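Local coordinates for protein-glutamine gamma-glutamyltransferase (Pagrus major, PDB 1G0D) that probably catalyses the calcium-dependent joining of peptide-bound glutamine to protein lysines or other primary amines, giving cross-linked or aminated proteins, at residues A[228-232]-A[255-259]; A[62-68]-A[202-207]. All blocks are in the same frame, centred on the assembly; numbering follows the deposited sequence.

Contact 1: A[228-232]-A[255-259]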
loop_
_atom_site.group_PDB
_atom_site.type_symbol
_atom_site.label_atom_id
_atom_site.label_comp_id
_atom_site.label_asym_id
_atom_site.label_seq_id
_atom_site.Cartn_x
_atom_site.Cartn_y
_atom_site.Cartn_z
ATOM N N ASP A 228 0.459 -4.478 -20.105
ATOM C CA ASP A 228 -0.496 -5.338 -20.756
ATOM C C ASP A 228 -1.211 -6.307 -19.819
ATOM O O ASP A 228 -2.363 -6.675 -20.069
ATOM C CB ASP A 228 0.140 -6.050 -21.947
ATOM C CG ASP A 228 1.486 -6.585 -21.641
ATOM O OD1 ASP A 228 2.365 -5.769 -21.281
ATOM O OD2 ASP A 228 1.663 -7.825 -21.760
ATOM N N ARG A 229 -0.573 -6.700 -18.722
ATOM C CA ARG A 229 -1.256 -7.581 -17.793
ATOM C C ARG A 229 -1.203 -7.116 -16.366
ATOM O O ARG A 229 -1.644 -7.821 -15.487
ATOM C CB ARG A 229 -0.691 -8.973 -17.875
ATOM C CG ARG A 229 -1.038 -9.683 -19.162
ATOM C CD ARG A 229 -0.549 -11.134 -19.163
ATOM N NE ARG A 229 -0.265 -11.588 -20.520
ATOM C CZ ARG A 229 -0.617 -12.774 -21.007
ATOM N NH1 ARG A 229 -1.267 -13.632 -20.242
ATOM N NH2 ARG A 229 -0.323 -13.106 -22.261
ATOM N N GLY A 230 -0.701 -5.916 -16.140
ATOM C CA GLY A 230 -0.575 -5.401 -14.786
ATOM C C GLY A 230 -1.898 -5.461 -14.100
ATOM O O GLY A 230 -2.896 -5.739 -14.743
ATOM N N VAL A 231 -1.940 -5.190 -12.804
ATOM C CA VAL A 231 -3.218 -5.267 -12.124
ATOM C C VAL A 231 -4.031 -3.998 -12.227
ATOM O O VAL A 231 -5.266 -4.059 -12.328
ATOM C CB VAL A 231 -3.026 -5.622 -10.647
ATOM C CG1 VAL A 231 -4.389 -5.502 -9.818
ATOM C CG2 VAL A 231 -2.461 -6.984 -10.602
ATOM N N LEU A 232 -3.355 -2.851 -12.195
ATOM C CA LEU A 232 -4.045 -1.572 -12.264
ATOM C C LEU A 232 -3.462 -0.644 -13.305
ATOM O O LEU A 232 -2.279 -0.700 -13.639
ATOM C CB LEU A 232 -3.956 -0.853 -10.929
ATOM C CG LEU A 232 -4.846 -1.287 -9.770
ATOM C CD1 LEU A 232 -4.203 -0.856 -8.461
ATOM C CD2 LEU A 232 -6.238 -0.679 -9.939
ATOM N N ILE A 255 -10.594 -4.924 -6.778
ATOM C CA ILE A 255 -9.673 -4.673 -7.877
ATOM C C ILE A 255 -9.144 -6.020 -8.390
ATOM O O ILE A 255 -9.087 -6.255 -9.597
ATOM C CB ILE A 255 -8.476 -3.854 -7.398
ATOM C CG1 ILE A 255 -8.917 -2.439 -7.075
ATOM C CG2 ILE A 255 -7.396 -3.900 -8.405
ATOM C CD1 ILE A 255 -7.955 -1.727 -6.176
ATOM N N LEU A 256 -8.739 -6.896 -7.463
ATOM C CA LEU A 256 -8.219 -8.216 -7.826
ATOM C C LEU A 256 -9.284 -9.110 -8.475
ATOM O O LEU A 256 -9.022 -9.752 -9.490
ATOM C CB LEU A 256 -7.610 -8.917 -6.603
ATOM C CG LEU A 256 -6.378 -8.269 -5.935
ATOM C CD1 LEU A 256 -6.000 -9.020 -4.649
ATOM C CD2 LEU A 256 -5.201 -8.300 -6.883
ATOM N N GLN A 257 -10.494 -9.150 -7.931
ATOM C CA GLN A 257 -11.495 -10.002 -8.556
ATOM C C GLN A 257 -11.806 -9.479 -9.965
ATOM O O GLN A 257 -11.997 -10.266 -10.895
ATOM C CB GLN A 257 -12.775 -10.085 -7.704
ATOM C CG GLN A 257 -12.606 -10.627 -6.270
ATOM C CD GLN A 257 -12.332 -12.162 -6.167
ATOM O OE1 GLN A 257 -12.109 -12.847 -7.173
ATOM N NE2 GLN A 257 -12.350 -12.694 -4.934
ATOM N N GLN A 258 -11.822 -8.158 -10.126
ATOM C CA GLN A 258 -12.107 -7.523 -11.420
ATOM C C GLN A 258 -11.032 -7.830 -12.463
ATOM O O GLN A 258 -11.343 -8.148 -13.602
ATOM C CB GLN A 258 -12.228 -6.017 -11.223
ATOM C CG GLN A 258 -12.786 -5.274 -12.413
ATOM C CD GLN A 258 -13.046 -3.774 -12.141
ATOM O OE1 GLN A 258 -12.596 -2.916 -12.922
ATOM N NE2 GLN A 258 -13.777 -3.458 -11.045
ATOM N N TRP A 259 -9.765 -7.707 -12.060
ATOM C CA TRP A 259 -8.606 -8.008 -12.903
ATOM C C TRP A 259 -8.648 -9.478 -13.415
ATOM O O TRP A 259 -8.421 -9.767 -14.589
ATOM C CB TRP A 259 -7.331 -7.799 -12.075
ATOM C CG TRP A 259 -6.085 -8.261 -12.748
ATOM C CD1 TRP A 259 -5.350 -7.564 -13.665
ATOM C CD2 TRP A 259 -5.388 -9.513 -12.543
ATOM N NE1 TRP A 259 -4.238 -8.295 -14.048
ATOM C CE2 TRP A 259 -4.237 -9.491 -13.379
ATOM C CE3 TRP A 259 -5.622 -10.639 -11.741
ATOM C CZ2 TRP A 259 -3.329 -10.554 -13.429
ATOM C CZ3 TRP A 259 -4.712 -11.697 -11.791
ATOM C CH2 TRP A 259 -3.580 -11.641 -12.630
#
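The irregular segment 228-232 approaches the flank of helix 253-261, and its backbone comes nearest at Val231, whose CA lies 6.1 Å from the CA of Trp259. Both parts belong to the papain-like catalytic core of the transglutaminase, and the contact packs the loop between helix 212-223 and strand 232-234 against this helix. The indole of Trp259 reaches the loop because its CG stands anti to the backbone N (chi1 172°). Its NE1 donates to Arg229 O over 3.0 Å with an N-H...O angle of 156°; the oxygen lies close to the ring plane, while the nitrogen sits above the carbonyl plane rather than on a lone pair. Gly230 O is also 3.0 Å from Trp259 NE1, giving this edge of the indole two carbonyl neighbours. A phenylalanine in place of Trp259 would lack the ring N-H and would probably leave Arg229 O without this donor and the loop less firmly held. Ile187, Glu190 and Val191 of helix 184-193 also pack on Trp259. One turn earlier on helix 253-261, the CG2 branch of Ile255 meets two loop side chains at once, Val231 CG1 at 3.7 Å and Leu232 CD2 at 3.8 Å. Leu256 CD2 adds a looser touch to Val231 CG1. The other branch of Val231 makes a CH-pi contact: CG2 stands over the five-membered ring of Trp259, 4.1 Å from its centroid and only 8° off the normal.

Contact 2: A[62-68]-A[202-207]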
loop_
_atom_site.group_PDB
_atom_site.type_symbol
_atom_site.label_atom_id
_atom_site.label_comp_id
_atom_site.label_asym_id
_atom_site.label_seq_id
_atom_site.Cartn_x
_atom_site.Cartn_y
_atom_site.Cartn_z
ATOM N N LEU A 62 4.794 -29.520 -9.822
ATOM C CA LEU A 62 4.573 -28.076 -9.814
ATOM C C LEU A 62 4.508 -27.566 -11.269
ATOM O O LEU A 62 5.285 -28.006 -12.121
ATOM C CB LEU A 62 5.738 -27.377 -9.081
ATOM C CG LEU A 62 5.531 -26.590 -7.773
ATOM C CD1 LEU A 62 6.673 -25.619 -7.608
ATOM C CD2 LEU A 62 4.208 -25.844 -7.769
ATOM N N GLY A 63 3.587 -26.652 -11.557
ATOM C CA GLY A 63 3.519 -26.115 -12.900
ATOM C C GLY A 63 2.456 -26.775 -13.717
ATOM O O GLY A 63 2.224 -27.979 -13.567
ATOM N N LYS A 64 1.829 -25.979 -14.586
ATOM C CA LYS A 64 0.731 -26.429 -15.462
ATOM C C LYS A 64 1.171 -27.477 -16.454
ATOM O O LYS A 64 0.345 -28.121 -17.073
ATOM C CB LYS A 64 0.112 -25.253 -16.235
ATOM C CG LYS A 64 -1.081 -24.569 -15.525
ATOM C CD LYS A 64 -0.681 -23.973 -14.135
ATOM C CE LYS A 64 -0.710 -22.426 -14.069
ATOM N NZ LYS A 64 0.394 -21.889 -13.188
ATOM N N ARG A 65 2.478 -27.637 -16.591
ATOM C CA ARG A 65 3.040 -28.616 -17.497
ATOM C C ARG A 65 4.176 -29.337 -16.805
ATOM O O ARG A 65 5.162 -29.677 -17.434
ATOM C CB ARG A 65 3.582 -27.921 -18.739
ATOM C CG ARG A 65 2.524 -27.590 -19.761
ATOM C CD ARG A 65 3.075 -26.719 -20.866
ATOM N NE ARG A 65 3.474 -25.411 -20.363
ATOM C CZ ARG A 65 4.677 -25.131 -19.858
ATOM N NH1 ARG A 65 4.931 -23.898 -19.429
ATOM N NH2 ARG A 65 5.627 -26.069 -19.781
ATOM N N ASP A 66 4.047 -29.558 -15.507
ATOM C CA ASP A 66 5.095 -30.225 -14.757
ATOM C C ASP A 66 6.459 -29.582 -14.916
ATOM O O ASP A 66 7.477 -30.254 -14.912
ATOM C CB ASP A 66 5.190 -31.678 -15.155
ATOM C CG ASP A 66 4.220 -32.527 -14.404
ATOM O OD1 ASP A 66 3.041 -32.103 -14.279
ATOM O OD2 ASP A 66 4.642 -33.605 -13.938
ATOM N N GLU A 67 6.473 -28.267 -15.048
ATOM C CA GLU A 67 7.715 -27.534 -15.172
ATOM C C GLU A 67 8.678 -28.044 -14.063
ATOM O O GLU A 67 9.908 -28.060 -14.228
ATOM C CB GLU A 67 7.423 -26.024 -15.016
ATOM C CG GLU A 67 6.841 -25.341 -16.257
ATOM C CD GLU A 67 5.319 -25.202 -16.220
ATOM O OE1 GLU A 67 4.789 -24.101 -16.495
ATOM O OE2 GLU A 67 4.636 -26.196 -15.918
ATOM N N VAL A 68 8.142 -28.450 -12.919
ATOM C CA VAL A 68 9.019 -28.963 -11.875
ATOM C C VAL A 68 8.438 -30.181 -11.131
ATOM O O VAL A 68 7.272 -30.217 -10.766
ATOM C CB VAL A 68 9.414 -27.821 -10.891
ATOM C CG1 VAL A 68 10.199 -28.370 -9.729
ATOM C CG2 VAL A 68 10.283 -26.798 -11.638
ATOM N N SER A 202 8.358 -20.428 -18.118
ATOM C CA SER A 202 7.547 -20.916 -17.005
ATOM C C SER A 202 8.273 -21.691 -15.904
ATOM O O SER A 202 8.039 -21.450 -14.701
ATOM C CB SER A 202 6.460 -21.809 -17.560
ATOM O OG SER A 202 7.069 -22.766 -18.407
ATOM N N GLU A 203 9.104 -22.645 -16.327
ATOM C CA GLU A 203 9.891 -23.500 -15.435
ATOM C C GLU A 203 10.949 -22.747 -14.618
ATOM O O GLU A 203 11.076 -22.941 -13.409
ATOM C CB GLU A 203 10.569 -24.591 -16.245
ATOM C CG GLU A 203 11.301 -25.578 -15.392
ATOM C CD GLU A 203 12.325 -26.328 -16.167
ATOM O OE1 GLU A 203 12.470 -27.547 -15.944
ATOM O OE2 GLU A 203 12.987 -25.686 -17.003
ATOM N N MET A 204 11.727 -21.904 -15.277
ATOM C CA MET A 204 12.712 -21.117 -14.559
ATOM C C MET A 204 11.981 -20.217 -13.562
ATOM O O MET A 204 12.403 -20.087 -12.427
ATOM C CB MET A 204 13.513 -20.276 -15.543
ATOM C CG MET A 204 14.769 -19.619 -15.005
ATOM S SD MET A 204 15.524 -18.580 -16.324
ATOM C CE MET A 204 16.577 -17.501 -15.343
ATOM N N ASP A 205 10.882 -19.604 -13.983
ATOM C CA ASP A 205 10.111 -18.742 -13.096
ATOM C C ASP A 205 9.636 -19.530 -11.874
ATOM O O ASP A 205 9.694 -19.026 -10.757
ATOM C CB ASP A 205 8.888 -18.175 -13.811
ATOM C CG ASP A 205 7.915 -17.489 -12.859
ATOM O OD1 ASP A 205 8.311 -16.486 -12.214
ATOM O OD2 ASP A 205 6.748 -17.939 -12.749
ATOM N N ILE A 206 9.155 -20.758 -12.074
ATOM C CA ILE A 206 8.691 -21.544 -10.937
ATOM C C ILE A 206 9.849 -21.813 -9.981
ATOM O O ILE A 206 9.725 -21.725 -8.744
ATOM C CB ILE A 206 8.043 -22.885 -11.398
ATOM C CG1 ILE A 206 6.644 -22.607 -11.948
ATOM C CG2 ILE A 206 7.872 -23.851 -10.230
ATOM C CD1 ILE A 206 5.917 -23.836 -12.473
ATOM N N GLU A 207 10.997 -22.111 -10.555
ATOM C CA GLU A 207 12.143 -22.402 -9.732
ATOM C C GLU A 207 12.573 -21.196 -8.902
ATOM O O GLU A 207 13.207 -21.344 -7.869
ATOM C CB GLU A 207 13.264 -22.914 -10.634
ATOM C CG GLU A 207 12.799 -24.089 -11.520
ATOM C CD GLU A 207 13.930 -24.805 -12.238
ATOM O OE1 GLU A 207 14.662 -24.149 -13.006
ATOM O OE2 GLU A 207 14.073 -26.031 -12.041
#
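A glycine sits against the helix where no side chain would fit: Gly63 CA lies 3.3 Å from Ile206 CD1, and a CB there would collide with both that methyl and Glu67 OE2. Its backbone angles (phi 99°, psi 145°) would also press a CB against the carbonyl O of Leu62, which by itself calls for glycine. The turn joins neighbouring antiparallel strands of the N-terminal beta-sandwich and closes with a classic beta bulge, Glu67 and Val68 both facing Leu62. Ile206 of helix 202-208 fits against this end of the hairpin: its CG2 meets Leu62 CD1 at 3.4 Å and Val68 CG2 at 4.1 Å, while CD1 extends to Gly63 and to Glu67 CB, 3.7 Å away. Nearer the start of the helix the contact turns polar. Glu67, bent at chi2, accepts a hydrogen bond from the backbone N-H of Arg65 at OE2 (2.7 Å), on the syn side of the carboxylate. Arg65 NH1 donates in its guanidinium plane to Ser202 OG at 2.6 Å, although this side chain is poorly ordered. The same NH1 lies 2.9 Å from Glu67 OE1, well out of plane, so that pairing rests on charge alone. Glu67 thus both braces the turn and probably helps hold the arginine charge beside the serine.

How the contacts relate
Contact 2 attaches the N-terminal beta-sandwich to a helix that follows it in the chain, whereas contact 1 lies within the catalytic core. Their centres are 23 Å apart and their nearest atoms about 11 Å, so they do not touch; along the chain they follow one another in series. Helix 184-193 provides an indirect connection: the helix touches Trp259 of contact 1, and its last residue, Asp193, forms a salt bridge with Lys64 of contact 2. Contact 1 is the closer to catalysis, with the Leu232 side chain about 10 Å from that of Cys272, the active-site cysteine, and about 11 Å from that of Tyr515. Contact 2 lies away from these sites.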